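Local coordinates for predicted DNA-binding transcriptional regulator (Aliivibrio fischeri ES114, PDB 7DWN), which probably binds cis-regulatory DNA as a tetrameric transcription factor of the LysR family, with a helix-turn-helix domain joined to an effector-binding-type regulatory domain, at residues V191-Y196 with I237-A242; L8-V13 with E25-T30. All coordinates share one frame; numbering follows the deposited sequence.

Contact 1. Residues V191-Y196 with I237-A242; sequences VPWLTY and IAWLPA
Different torsions bring the indoles of Trp193 and Trp239 together: CG of Trp193 lies opposite the backbone N (chi1 178°), whereas CG of Trp239 is anti to its carbonyl carbon (chi1 -86°). The two side chains cross at about a right angle, and NE1 of Trp193 reaches the rim of the other indole, 3.6 Å from Trp239 CZ3. One water ties this corner together, accepting from Trp193 NE1 and Trp239 N and donating to Leu194 O, so three polar groups between the diverging strands are satisfied at once.

The backbones meet in a single parallel bridge, Trp193 with Ile237. Ile237 N donates to Pro192 O at 2.9 Å, and Leu194 N donates to Ile237 O at 2.9 Å. Beyond it the strands separate, their end-to-end directions 37° apart, and the Tyr196 side chain spans the gap: its OH donates to Trp239 O at 2.9 Å, in the carbonyl plane, while Pro241 CD lies 3.5 Å from the same OH. The hydroxyl also hydrogen-bonds Thr224 OG1. At the other end Val191 CG1 packs against Ile237 CG2 at 3.5 Å, and on the Leu194 side Ala238 CB sits 3.4 Å from Leu194 O.

Nearly every touching residue is buried in this LysR substrate-binding domain. Strand 191-195 runs parallel to strand 215-221 and strand 238-241 antiparallel to 160-174, so the bridge joins two sheets; Val206 of helix 201-209 touches both indoles.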
# COMPACT_ATOMS: atom_id res chain seq x y z
N VAL A 191 -25.21 -22.37 32.67
CA VAL A 191 -24.80 -23.48 31.81
C VAL A 191 -23.45 -23.16 31.20
O VAL A 191 -23.22 -22.01 30.76
CB VAL A 191 -25.87 -23.75 30.73
CG1 VAL A 191 -25.48 -24.92 29.87
CG2 VAL A 191 -27.22 -23.99 31.37
N PRO A 192 -22.52 -24.11 31.16
CA PRO A 192 -21.29 -23.92 30.38
C PRO A 192 -21.63 -23.65 28.93
O PRO A 192 -22.30 -24.45 28.27
CB PRO A 192 -20.53 -25.24 30.56
CG PRO A 192 -21.58 -26.22 30.96
CD PRO A 192 -22.56 -25.44 31.78
N TRP A 193 -21.17 -22.51 28.43
CA TRP A 193 -21.60 -21.99 27.14
C TRP A 193 -20.40 -21.95 26.20
O TRP A 193 -19.37 -21.34 26.53
CB TRP A 193 -22.22 -20.60 27.31
CG TRP A 193 -22.65 -19.94 26.05
CD1 TRP A 193 -23.08 -20.54 24.91
CD2 TRP A 193 -22.70 -18.53 25.81
NE1 TRP A 193 -23.39 -19.58 23.97
CE2 TRP A 193 -23.16 -18.34 24.50
CE3 TRP A 193 -22.38 -17.41 26.59
CZ2 TRP A 193 -23.32 -17.08 23.94
CZ3 TRP A 193 -22.54 -16.15 26.03
CH2 TRP A 193 -23.01 -16.00 24.72
N LEU A 194 -20.52 -22.63 25.07
CA LEU A 194 -19.53 -22.62 24.00
C LEU A 194 -20.03 -21.65 22.94
O LEU A 194 -20.99 -21.94 22.23
CB LEU A 194 -19.35 -24.02 23.42
CG LEU A 194 -19.20 -25.15 24.44
CD1 LEU A 194 -19.40 -26.51 23.79
CD2 LEU A 194 -17.84 -25.09 25.12
N THR A 195 -19.37 -20.50 22.83
CA THR A 195 -19.90 -19.38 22.08
C THR A 195 -19.06 -19.09 20.84
O THR A 195 -17.89 -19.46 20.75
CB THR A 195 -19.95 -18.12 22.97
OG1 THR A 195 -20.64 -17.08 22.27
CG2 THR A 195 -18.55 -17.66 23.32
N TYR A 196 -19.69 -18.42 19.88
CA TYR A 196 -18.96 -17.76 18.82
C TYR A 196 -18.39 -16.44 19.34
O TYR A 196 -18.66 -16.02 20.46
CB TYR A 196 -19.87 -17.49 17.62
CG TYR A 196 -20.55 -18.71 17.05
CD1 TYR A 196 -19.90 -19.53 16.13
CD2 TYR A 196 -21.85 -19.04 17.42
CE1 TYR A 196 -20.52 -20.64 15.61
CE2 TYR A 196 -22.48 -20.15 16.90
CZ TYR A 196 -21.81 -20.95 15.99
OH TYR A 196 -22.43 -22.06 15.47
N ILE A 237 -23.06 -26.26 26.07
CA ILE A 237 -24.13 -26.10 25.09
C ILE A 237 -23.66 -25.14 24.01
O ILE A 237 -22.75 -24.33 24.21
CB ILE A 237 -25.43 -25.59 25.72
CG1 ILE A 237 -25.24 -24.17 26.26
CG2 ILE A 237 -25.87 -26.51 26.82
CD1 ILE A 237 -26.48 -23.31 26.15
N ALA A 238 -24.32 -25.21 22.85
CA ALA A 238 -23.97 -24.24 21.82
C ALA A 238 -25.12 -24.09 20.84
O ALA A 238 -25.91 -25.01 20.64
CB ALA A 238 -22.69 -24.63 21.08
N TRP A 239 -25.20 -22.91 20.23
CA TRP A 239 -26.14 -22.66 19.14
C TRP A 239 -25.47 -23.09 17.84
O TRP A 239 -24.59 -22.40 17.33
CB TRP A 239 -26.55 -21.19 19.10
CG TRP A 239 -27.69 -20.87 20.01
CD1 TRP A 239 -29.01 -20.75 19.66
CD2 TRP A 239 -27.62 -20.64 21.42
NE1 TRP A 239 -29.76 -20.46 20.78
CE2 TRP A 239 -28.94 -20.38 21.87
CE3 TRP A 239 -26.58 -20.63 22.35
CZ2 TRP A 239 -29.23 -20.12 23.20
CZ3 TRP A 239 -26.87 -20.36 23.67
CH2 TRP A 239 -28.19 -20.11 24.09
N LEU A 240 -25.89 -24.23 17.32
CA LEU A 240 -25.29 -24.75 16.11
C LEU A 240 -26.27 -24.68 14.95
O LEU A 240 -27.48 -24.85 15.15
CB LEU A 240 -24.84 -26.20 16.31
CG LEU A 240 -23.85 -26.40 17.46
CD1 LEU A 240 -23.43 -27.86 17.58
CD2 LEU A 240 -22.65 -25.50 17.27
N PRO A 241 -25.79 -24.41 13.73
CA PRO A 241 -26.68 -24.44 12.57
C PRO A 241 -27.23 -25.84 12.36
O PRO A 241 -26.52 -26.84 12.51
CB PRO A 241 -25.77 -24.01 11.41
CG PRO A 241 -24.39 -24.30 11.88
CD PRO A 241 -24.41 -24.05 13.36
N ALA A 242 -28.52 -25.90 12.02
CA ALA A 242 -29.21 -27.19 12.00
C ALA A 242 -28.67 -28.11 10.91
O ALA A 242 -28.71 -29.34 11.06
CB ALA A 242 -30.71 -26.97 11.82
O HOH W 1 -23.23 -20.64 20.90

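Contact 2. Residues L8-V13 with E25-T30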
# COMPACT_ATOMS: atom_id res chain seq x y z
N LEU A 8 16.88 -10.81 -19.26
CA LEU A 8 16.84 -10.15 -17.96
C LEU A 8 17.57 -10.97 -16.91
O LEU A 8 18.38 -10.44 -16.13
CB LEU A 8 15.38 -9.91 -17.55
CG LEU A 8 14.49 -9.23 -18.58
CD1 LEU A 8 13.03 -9.24 -18.14
CD2 LEU A 8 14.96 -7.81 -18.83
N GLU A 9 17.33 -12.28 -16.90
CA GLU A 9 18.04 -13.12 -15.93
C GLU A 9 19.53 -13.19 -16.23
O GLU A 9 20.36 -13.17 -15.31
CB GLU A 9 17.42 -14.52 -15.88
CG GLU A 9 16.27 -14.64 -14.88
CD GLU A 9 16.71 -14.37 -13.44
OE1 GLU A 9 17.90 -14.57 -13.13
OE2 GLU A 9 15.86 -13.96 -12.63
N ASP A 10 19.89 -13.28 -17.52
CA ASP A 10 21.30 -13.21 -17.92
C ASP A 10 21.97 -11.98 -17.32
O ASP A 10 23.04 -12.08 -16.71
CB ASP A 10 21.41 -13.17 -19.45
CG ASP A 10 20.90 -14.43 -20.12
OD1 ASP A 10 20.93 -15.50 -19.48
OD2 ASP A 10 20.47 -14.35 -21.29
N PHE A 11 21.34 -10.82 -17.48
CA PHE A 11 21.93 -9.57 -17.03
C PHE A 11 22.01 -9.51 -15.51
O PHE A 11 22.99 -8.99 -14.96
CB PHE A 11 21.15 -8.38 -17.57
CG PHE A 11 21.72 -7.06 -17.18
CD1 PHE A 11 22.89 -6.59 -17.76
CD2 PHE A 11 21.09 -6.28 -16.22
CE1 PHE A 11 23.42 -5.37 -17.40
CE2 PHE A 11 21.62 -5.06 -15.85
CZ PHE A 11 22.79 -4.60 -16.44
N LEU A 12 21.00 -10.02 -14.81
CA LEU A 12 21.06 -10.02 -13.34
C LEU A 12 22.22 -10.87 -12.84
O LEU A 12 22.98 -10.45 -11.96
CB LEU A 12 19.73 -10.51 -12.76
CG LEU A 12 18.52 -9.60 -12.95
CD1 LEU A 12 17.23 -10.29 -12.52
CD2 LEU A 12 18.70 -8.30 -12.18
N VAL A 13 22.38 -12.07 -13.41
CA VAL A 13 23.49 -12.94 -12.99
C VAL A 13 24.83 -12.27 -13.31
O VAL A 13 25.76 -12.28 -12.49
CB VAL A 13 23.37 -14.32 -13.65
CG1 VAL A 13 24.62 -15.14 -13.40
CG2 VAL A 13 22.14 -15.05 -13.13
N GLU A 25 28.31 -19.84 -17.25
CA GLU A 25 28.25 -21.14 -16.60
C GLU A 25 27.05 -21.23 -15.67
O GLU A 25 26.39 -22.27 -15.60
CB GLU A 25 29.55 -21.41 -15.84
CG GLU A 25 29.64 -22.82 -15.27
CD GLU A 25 29.62 -23.89 -16.36
OE1 GLU A 25 30.18 -23.64 -17.44
OE2 GLU A 25 29.04 -24.97 -16.12
N LEU A 26 26.75 -20.15 -14.95
CA LEU A 26 25.57 -20.15 -14.08
C LEU A 26 24.29 -20.26 -14.88
O LEU A 26 23.29 -20.79 -14.39
CB LEU A 26 25.55 -18.90 -13.21
CG LEU A 26 26.17 -18.99 -11.81
CD1 LEU A 26 27.67 -19.27 -11.89
CD2 LEU A 26 25.90 -17.72 -11.02
N ARG A 27 24.29 -19.78 -16.13
CA ARG A 27 23.09 -19.75 -16.96
C ARG A 27 22.99 -20.96 -17.89
O ARG A 27 22.10 -20.98 -18.75
CB ARG A 27 23.06 -18.46 -17.78
CG ARG A 27 22.80 -17.22 -16.95
CD ARG A 27 21.41 -17.26 -16.34
NE ARG A 27 20.37 -17.18 -17.35
CZ ARG A 27 19.10 -17.53 -17.16
NH1 ARG A 27 18.72 -18.01 -15.98
NH2 ARG A 27 18.22 -17.42 -18.14
N ASN A 28 23.87 -21.95 -17.73
CA ASN A 28 23.85 -23.16 -18.56
C ASN A 28 23.89 -22.82 -20.04
O ASN A 28 23.19 -23.41 -20.86
CB ASN A 28 22.63 -24.03 -18.23
CG ASN A 28 22.60 -24.47 -16.78
OD1 ASN A 28 23.62 -24.83 -16.21
ND2 ASN A 28 21.41 -24.44 -16.19
N VAL A 29 24.73 -21.84 -20.39
CA VAL A 29 24.82 -21.34 -21.76
C VAL A 29 26.29 -21.17 -22.12
O VAL A 29 27.14 -20.96 -21.25
CB VAL A 29 24.04 -20.02 -21.93
CG1 VAL A 29 24.72 -18.89 -21.16
CG2 VAL A 29 23.88 -19.65 -23.40
N THR A 30 26.58 -21.28 -23.41
CA THR A 30 27.94 -21.09 -23.90
C THR A 30 28.40 -19.66 -23.67
O THR A 30 27.60 -18.73 -23.56
CB THR A 30 28.01 -21.44 -25.39
OG1 THR A 30 27.16 -22.56 -25.66
CG2 THR A 30 29.43 -21.80 -25.79
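Asp10 and Arg27 form the tight centre of this contact, a salt bridge in which Arg27 NE donates to Asp10 OD1 at 2.8 Å with an N-H...O angle of 154°. The oxygen is met nearly along its C-O axis but is tilted from the guanidinium plane, and the carboxylate and guanidinium planes are 62° apart. This is therefore one hydrogen bond through NE, not a coplanar bidentate pair; NH2 stays 3.6 Å from OD1. Bends at chi2 and chi3 lay the guanidinium against helix 5-17, with Glu9 CB over one of its faces, 3.7 Å from Arg27 CZ.

The carboxylate of Asp10 is buried and held through both oxygens, since OD2 makes a salt bridge with Arg37. Two arginines gathered round one carboxylate would be expected to stabilise its charged form.

Toward solvent the fit is looser. Val13 CG1 meets Leu26 CD2 at 3.7 Å, but Leu26 is exposed, and Val13 CG2 is 4.0 Å from Arg27 CD. The Glu9 carboxylate adds only a distant charge: OE1 is 4.5 Å from Arg27 NH1 and off the plane of that group, so only the charges act.

Arg27 is the first residue beyond helix 20-26. Asn28, with positive phi, is the C-prime residue of a Schellman motif, and the chain then turns into helix 31-45. The contact thus pins the end of helix 20-26 to helix 5-17 within the LysR-type helix-turn-helix region, while Phe34 of helix 31-45 touches Asp10, Arg37 of the same helix touches Arg27, and Val74 of helix 61-83 touches Glu9.

The two contacts belong to different parts of the chain and share no helix, strand or sheet. Contact 2 comes first and closes before contact 1 opens; their centres are 61 Å apart, their nearest atoms about 46 Å apart, and they lie on opposite sides of the chain's centre. Contact 2 joins helices 5-17 and 20-26 in the helix-turn-helix region, whereas contact 1 joins strands 191-195 and 238-241 in the substrate-binding domain; helix 61-83 follows contact 2 and precedes contact 1 along the chain. With no direct touch, any influence of one region on the other would have to pass through intervening structure or other subunits of the tetramer.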